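Local atomic coordinates of ComZ (PDB entry 6QVI), a protein that probably acts as a DNA receptor at the tip of a competence-associated pilus in Thermus thermophilus. Residues L304-I309 against E377-V382; D373-G378 against T400-K405. One frame throughout, in Å; residues are numbered along the deposited sequence.

Contact 1: residues L304-I309 against E377-V382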
loop_
_atom_site.group_PDB
_atom_site.type_symbol
_atom_site.label_atom_id
_atom_site.label_comp_id
_atom_site.label_asym_id
_atom_site.label_seq_id
_atom_site.Cartn_x
_atom_site.Cartn_y
_atom_site.Cartn_z
ATOM N N LEU A 304 -15.062 -20.024 -0.478
ATOM C CA LEU A 304 -16.135 -20.329 -1.374
ATOM C C LEU A 304 -15.626 -20.035 -2.743
ATOM O O LEU A 304 -15.197 -18.955 -2.998
ATOM C CB LEU A 304 -17.302 -19.416 -1.074
ATOM C CG LEU A 304 -18.660 -19.810 -1.612
ATOM C CD1 LEU A 304 -18.912 -19.147 -2.930
ATOM C CD2 LEU A 304 -18.681 -21.292 -1.816
ATOM N N ARG A 305 -15.677 -20.995 -3.637
ATOM C CA ARG A 305 -15.206 -20.764 -4.970
ATOM C C ARG A 305 -16.065 -21.481 -5.959
ATOM O O ARG A 305 -16.173 -22.664 -5.902
ATOM C CB ARG A 305 -13.806 -21.274 -5.099
ATOM C CG ARG A 305 -13.410 -21.471 -6.522
ATOM C CD ARG A 305 -11.937 -21.336 -6.680
ATOM N NE ARG A 305 -11.522 -21.849 -7.952
ATOM C CZ ARG A 305 -10.944 -23.009 -8.091
ATOM N NH1 ARG A 305 -10.719 -23.723 -7.033
ATOM N NH2 ARG A 305 -10.580 -23.438 -9.262
ATOM N N ILE A 306 -16.659 -20.745 -6.887
ATOM C CA ILE A 306 -17.539 -21.302 -7.891
ATOM C C ILE A 306 -17.099 -20.959 -9.276
ATOM O O ILE A 306 -16.747 -19.859 -9.522
ATOM C CB ILE A 306 -18.914 -20.684 -7.747
ATOM C CG1 ILE A 306 -19.369 -20.781 -6.318
ATOM C CG2 ILE A 306 -19.919 -21.403 -8.601
ATOM C CD1 ILE A 306 -20.812 -20.435 -6.163
ATOM N N GLN A 307 -17.133 -21.903 -10.193
ATOM C CA GLN A 307 -16.731 -21.624 -11.545
ATOM C C GLN A 307 -17.902 -21.744 -12.449
ATOM O O GLN A 307 -18.853 -22.382 -12.136
ATOM C CB GLN A 307 -15.724 -22.627 -12.041
ATOM C CG GLN A 307 -14.651 -23.006 -11.071
ATOM C CD GLN A 307 -13.385 -23.341 -11.778
ATOM O OE1 GLN A 307 -12.402 -22.656 -11.632
ATOM N NE2 GLN A 307 -13.407 -24.383 -12.565
ATOM N N ARG A 308 -17.798 -21.158 -13.617
ATOM C CA ARG A 308 -18.875 -21.229 -14.545
ATOM C C ARG A 308 -18.447 -21.200 -15.950
ATOM O O ARG A 308 -18.157 -20.183 -16.482
ATOM C CB ARG A 308 -19.795 -20.078 -14.354
ATOM C CG ARG A 308 -20.713 -19.941 -15.522
ATOM C CD ARG A 308 -21.897 -19.126 -15.140
ATOM N NE ARG A 308 -22.226 -18.231 -16.219
ATOM C CZ ARG A 308 -23.407 -18.207 -16.795
ATOM N NH1 ARG A 308 -24.355 -19.050 -16.420
ATOM N NH2 ARG A 308 -23.651 -17.371 -17.779
ATOM N N ILE A 309 -18.485 -22.358 -16.545
ATOM C CA ILE A 309 -18.141 -22.618 -17.926
ATOM C C ILE A 309 -19.485 -22.785 -18.634
ATOM O O ILE A 309 -20.191 -23.772 -18.397
ATOM C CB ILE A 309 -17.252 -23.860 -18.054
ATOM C CG1 ILE A 309 -15.890 -23.638 -17.413
ATOM C CG2 ILE A 309 -17.127 -24.286 -19.486
ATOM C CD1 ILE A 309 -15.798 -24.204 -16.005
ATOM N N GLU A 377 -15.746 -17.312 -10.542
ATOM C CA GLU A 377 -15.134 -17.176 -11.830
ATOM C C GLU A 377 -16.135 -17.341 -12.936
ATOM O O GLU A 377 -16.888 -18.261 -12.926
ATOM C CB GLU A 377 -14.047 -18.216 -12.005
ATOM C CG GLU A 377 -13.064 -18.267 -10.864
ATOM C CD GLU A 377 -11.945 -19.259 -11.071
ATOM O OE1 GLU A 377 -11.274 -19.247 -12.110
ATOM O OE2 GLU A 377 -11.725 -20.061 -10.172
ATOM N N GLY A 378 -16.123 -16.438 -13.897
ATOM C CA GLY A 378 -17.023 -16.487 -15.027
ATOM C C GLY A 378 -18.392 -16.038 -14.629
ATOM O O GLY A 378 -19.369 -16.455 -15.172
ATOM N N ILE A 379 -18.431 -15.117 -13.705
ATOM C CA ILE A 379 -19.671 -14.630 -13.122
ATOM C C ILE A 379 -19.485 -13.137 -12.937
ATOM O O ILE A 379 -18.395 -12.698 -12.569
ATOM C CB ILE A 379 -19.967 -15.307 -11.768
ATOM C CG1 ILE A 379 -20.491 -16.736 -11.968
ATOM C CG2 ILE A 379 -20.930 -14.461 -10.933
ATOM C CD1 ILE A 379 -20.628 -17.509 -10.664
ATOM N N ASP A 380 -20.485 -12.355 -13.305
ATOM C CA ASP A 380 -20.467 -10.955 -12.943
ATOM C C ASP A 380 -21.240 -10.767 -11.643
ATOM O O ASP A 380 -22.026 -11.619 -11.225
ATOM C CB ASP A 380 -21.036 -10.105 -14.077
ATOM C CG ASP A 380 -20.062 -10.000 -15.263
ATOM O OD1 ASP A 380 -20.425 -9.513 -16.366
ATOM O OD2 ASP A 380 -18.895 -10.415 -15.067
ATOM N N ALA A 381 -20.992 -9.650 -10.982
ATOM C CA ALA A 381 -21.720 -9.347 -9.766
ATOM C C ALA A 381 -22.233 -7.929 -9.854
ATOM O O ALA A 381 -21.499 -7.038 -10.289
ATOM C CB ALA A 381 -20.827 -9.534 -8.523
ATOM N N VAL A 382 -23.483 -7.718 -9.448
ATOM C CA VAL A 382 -24.012 -6.371 -9.292
ATOM C C VAL A 382 -24.685 -6.358 -7.922
ATOM O O VAL A 382 -25.370 -7.327 -7.554
ATOM C CB VAL A 382 -25.024 -5.983 -10.413
ATOM C CG1 VAL A 382 -24.508 -6.408 -11.827
ATOM C CG2 VAL A 382 -26.451 -6.351 -10.082
#
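Arg305 and Glu377 carry the charged part of the interface. NE of Arg305 donates to OE2 of Glu377 in a nearly straight salt-bridging hydrogen bond (2.9 Å), with the oxygen at the edge of the guanidinium, in its plane, and the two flat groups only 26° apart. An extended arginine chain with CG anti to the backbone N (chi1 162°) brings NE to this oxygen. NH2 of Arg305 also donates to OE1 of Gln307 (3.1 Å), a bent bond reaching that oxygen from above the amide's carbonyl plane. The Gln307 and Glu377 side chains run alongside each other, and the acceptors Gln307 OE1 and Glu377 OE2 come within 3.1 Å, a proximity that the shared arginine would offset. A leucine in place of Arg305 would probably leave this pair of acceptors without their common donor and the Glu377 carboxylate without its countercharge.

In the backbone, Glu377 N donates to Ile306 O (2.9 Å).

Apolar packing is looser: CG1 of Ile379 lies 4.2 Å from Arg308 CB, while Ile379 CD1 meets Ile306 CG2 at 4.5 Å, and both isoleucines also touch Met331.

At Gly378, where phi is positive (76°), the chain leaves this parallel pairing and turns into strand 380-382, which lies beside strand 335-337. Such a corner between two strand faces is characteristic of a beta-solenoid, the fold of this domain.

Contact 2: residues D373-G378 against T400-K405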
loop_
_atom_site.group_PDB
_atom_site.type_symbol
_atom_site.label_atom_id
_atom_site.label_comp_id
_atom_site.label_asym_id
_atom_site.label_seq_id
_atom_site.Cartn_x
_atom_site.Cartn_y
_atom_site.Cartn_z
ATOM N N ASP A 373 -12.771 -15.784 2.324
ATOM C CA ASP A 373 -12.707 -15.185 1.000
ATOM C C ASP A 373 -13.508 -15.989 -0.026
ATOM O O ASP A 373 -13.450 -17.221 -0.058
ATOM C CB ASP A 373 -11.245 -15.068 0.583
ATOM C CG ASP A 373 -10.400 -14.310 1.623
ATOM O OD1 ASP A 373 -10.175 -13.094 1.444
ATOM O OD2 ASP A 373 -9.969 -14.927 2.633
ATOM N N VAL A 374 -14.195 -15.294 -0.910
ATOM C CA VAL A 374 -15.014 -15.928 -1.917
ATOM C C VAL A 374 -14.695 -15.465 -3.314
ATOM O O VAL A 374 -14.613 -14.306 -3.546
ATOM C CB VAL A 374 -16.503 -15.686 -1.631
ATOM C CG1 VAL A 374 -16.704 -14.567 -0.659
ATOM C CG2 VAL A 374 -17.279 -15.372 -2.875
ATOM N N VAL A 375 -14.521 -16.384 -4.248
ATOM C CA VAL A 375 -14.251 -16.000 -5.614
ATOM C C VAL A 375 -15.132 -16.714 -6.600
ATOM O O VAL A 375 -15.203 -17.907 -6.584
ATOM C CB VAL A 375 -12.780 -16.174 -5.998
ATOM C CG1 VAL A 375 -12.080 -17.027 -5.011
ATOM C CG2 VAL A 375 -12.618 -16.772 -7.365
ATOM N N LEU A 376 -15.771 -15.940 -7.471
ATOM C CA LEU A 376 -16.661 -16.416 -8.504
ATOM C C LEU A 376 -16.029 -16.246 -9.836
ATOM O O LEU A 376 -15.809 -15.166 -10.238
ATOM C CB LEU A 376 -17.903 -15.579 -8.487
ATOM C CG LEU A 376 -18.287 -15.247 -7.077
ATOM C CD1 LEU A 376 -19.520 -14.397 -7.045
ATOM C CD2 LEU A 376 -18.514 -16.514 -6.316
ATOM N N GLU A 377 -15.746 -17.312 -10.542
ATOM C CA GLU A 377 -15.134 -17.176 -11.830
ATOM C C GLU A 377 -16.135 -17.341 -12.936
ATOM O O GLU A 377 -16.888 -18.261 -12.926
ATOM C CB GLU A 377 -14.047 -18.216 -12.005
ATOM C CG GLU A 377 -13.064 -18.267 -10.864
ATOM C CD GLU A 377 -11.945 -19.259 -11.071
ATOM O OE1 GLU A 377 -11.274 -19.247 -12.110
ATOM O OE2 GLU A 377 -11.725 -20.061 -10.172
ATOM N N GLY A 378 -16.123 -16.438 -13.897
ATOM C CA GLY A 378 -17.023 -16.487 -15.027
ATOM C C GLY A 378 -18.392 -16.038 -14.629
ATOM O O GLY A 378 -19.369 -16.455 -15.172
ATOM N N THR A 400 -12.453 -10.884 1.171
ATOM C CA THR A 400 -12.373 -10.500 -0.226
ATOM C C THR A 400 -13.482 -11.180 -1.009
ATOM O O THR A 400 -13.854 -12.321 -0.722
ATOM C CB THR A 400 -11.031 -10.902 -0.841
ATOM O OG1 THR A 400 -9.972 -10.546 0.057
ATOM C CG2 THR A 400 -10.808 -10.210 -2.163
ATOM N N LEU A 401 -13.976 -10.464 -2.018
ATOM C CA LEU A 401 -14.865 -10.981 -3.038
ATOM C C LEU A 401 -14.113 -10.855 -4.345
ATOM O O LEU A 401 -13.755 -9.739 -4.749
ATOM C CB LEU A 401 -16.148 -10.166 -3.138
ATOM C CG LEU A 401 -17.307 -10.704 -3.992
ATOM C CD1 LEU A 401 -18.508 -9.776 -3.764
ATOM C CD2 LEU A 401 -17.011 -10.934 -5.525
ATOM N N ALA A 402 -13.928 -11.964 -5.043
ATOM C CA ALA A 402 -13.313 -11.905 -6.358
ATOM C C ALA A 402 -14.338 -12.297 -7.402
ATOM O O ALA A 402 -15.037 -13.301 -7.244
ATOM C CB ALA A 402 -12.113 -12.829 -6.464
ATOM N N VAL A 403 -14.407 -11.511 -8.465
ATOM C CA VAL A 403 -15.090 -11.891 -9.687
ATOM C C VAL A 403 -14.007 -11.965 -10.749
ATOM O O VAL A 403 -13.409 -10.945 -11.115
ATOM C CB VAL A 403 -16.210 -10.918 -10.081
ATOM C CG1 VAL A 403 -17.454 -11.105 -9.215
ATOM C CG2 VAL A 403 -15.724 -9.490 -9.915
ATOM N N LEU A 404 -13.728 -13.170 -11.215
ATOM C CA LEU A 404 -12.678 -13.425 -12.180
ATOM C C LEU A 404 -13.260 -13.826 -13.526
ATOM O O LEU A 404 -14.376 -14.346 -13.615
ATOM C CB LEU A 404 -11.757 -14.534 -11.664
ATOM C CG LEU A 404 -11.212 -14.370 -10.239
ATOM C CD1 LEU A 404 -10.208 -15.469 -10.007
ATOM C CD2 LEU A 404 -10.596 -12.979 -9.993
ATOM N N LYS A 405 -12.493 -13.599 -14.581
ATOM C CA LYS A 405 -12.934 -14.058 -15.886
ATOM C C LYS A 405 -12.650 -15.541 -16.045
ATOM O O LYS A 405 -11.684 -16.075 -15.511
ATOM C CB LYS A 405 -12.246 -13.284 -17.014
ATOM C CG LYS A 405 -12.521 -11.809 -17.008
ATOM C CD LYS A 405 -11.926 -11.182 -18.263
ATOM C CE LYS A 405 -12.288 -9.716 -18.358
ATOM N NZ LYS A 405 -11.724 -9.123 -19.597
#
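The carboxylate of Asp373 and the hydroxyl of Thr400 meet at the start of the paired strands: Thr400 OG1 donates to Asp373 OD1 (2.9 Å), coming nearly head-on along the C-O bond of that oxygen rather than over a face of the carboxylate. Asp373 holds CG anti to its carbonyl carbon (chi1 -54°), and Thr400 has OG1 in the matching position, which turns the two polar groups toward each other. Along the strands the flat groups that meet are peptide units. Ala402 N lies in the carbonyl plane of Val374, whereas the other four donors are tilted from theirs by 20° to 28°.

Five backbone hydrogen bonds zip the strands together in parallel, from Val374 N to Thr400 O (3.0 Å) through to Gly378 N and Leu404 O (2.7 Å). Val374 and Leu376 each use both N and O toward the partner strand, while Val375 turns its polar atoms to strand 304-309. CA-H...O contacts accompany the ladder, among them Val403 CA to Leu376 O.

One face of the sheet carries Val375, Ala402, Glu377 and Leu404. CB of Val375 sits against CB of Ala402, its CG2 meets Leu404 CD1 at 3.8 Å, and the methylene CG of Glu377 covers Leu404 CB at 4.0 Å, while the acid's charged end goes to Arg305. On the other face, Val374, Leu376, Leu401 and Val403 line up; Leu376 CD1 and Val403 CG1 are 4.5 Å apart. Strand 432-437 flanks 400-405 on its far edge, touching Thr400, Leu401 and Val403.

In-register parallel strands contributed by successive passes of the chain, with residues of one strand stacked in register on those of the next, are the hallmark of a beta-solenoid, here the beta-solenoid domain of a competence pilin, which is joined to a separate pseudopilin-like domain.

How the contacts relate
Contacts 1 and 2 lie side by side, their centres about 6 Å apart, and share Glu377 and Gly378. Strand 374-377 is the middle member, with 304-309 along one edge and 400-405 along the other. Probable hydrogen bonds from Val375 N to Leu304 O (2.9 Å) and from Ile306 N to Val375 O (3.2 Å) continue the pairing across the first edge. Past the turn at Gly378, Ile379 O packs on Val403 CB at 3.8 Å, bringing the second segment of contact 1 back to contact 2. Together they join three passes of the chain in the solenoid; contact 1 lies farther from the chain centre (about 27 against 21 Å, centre to centre).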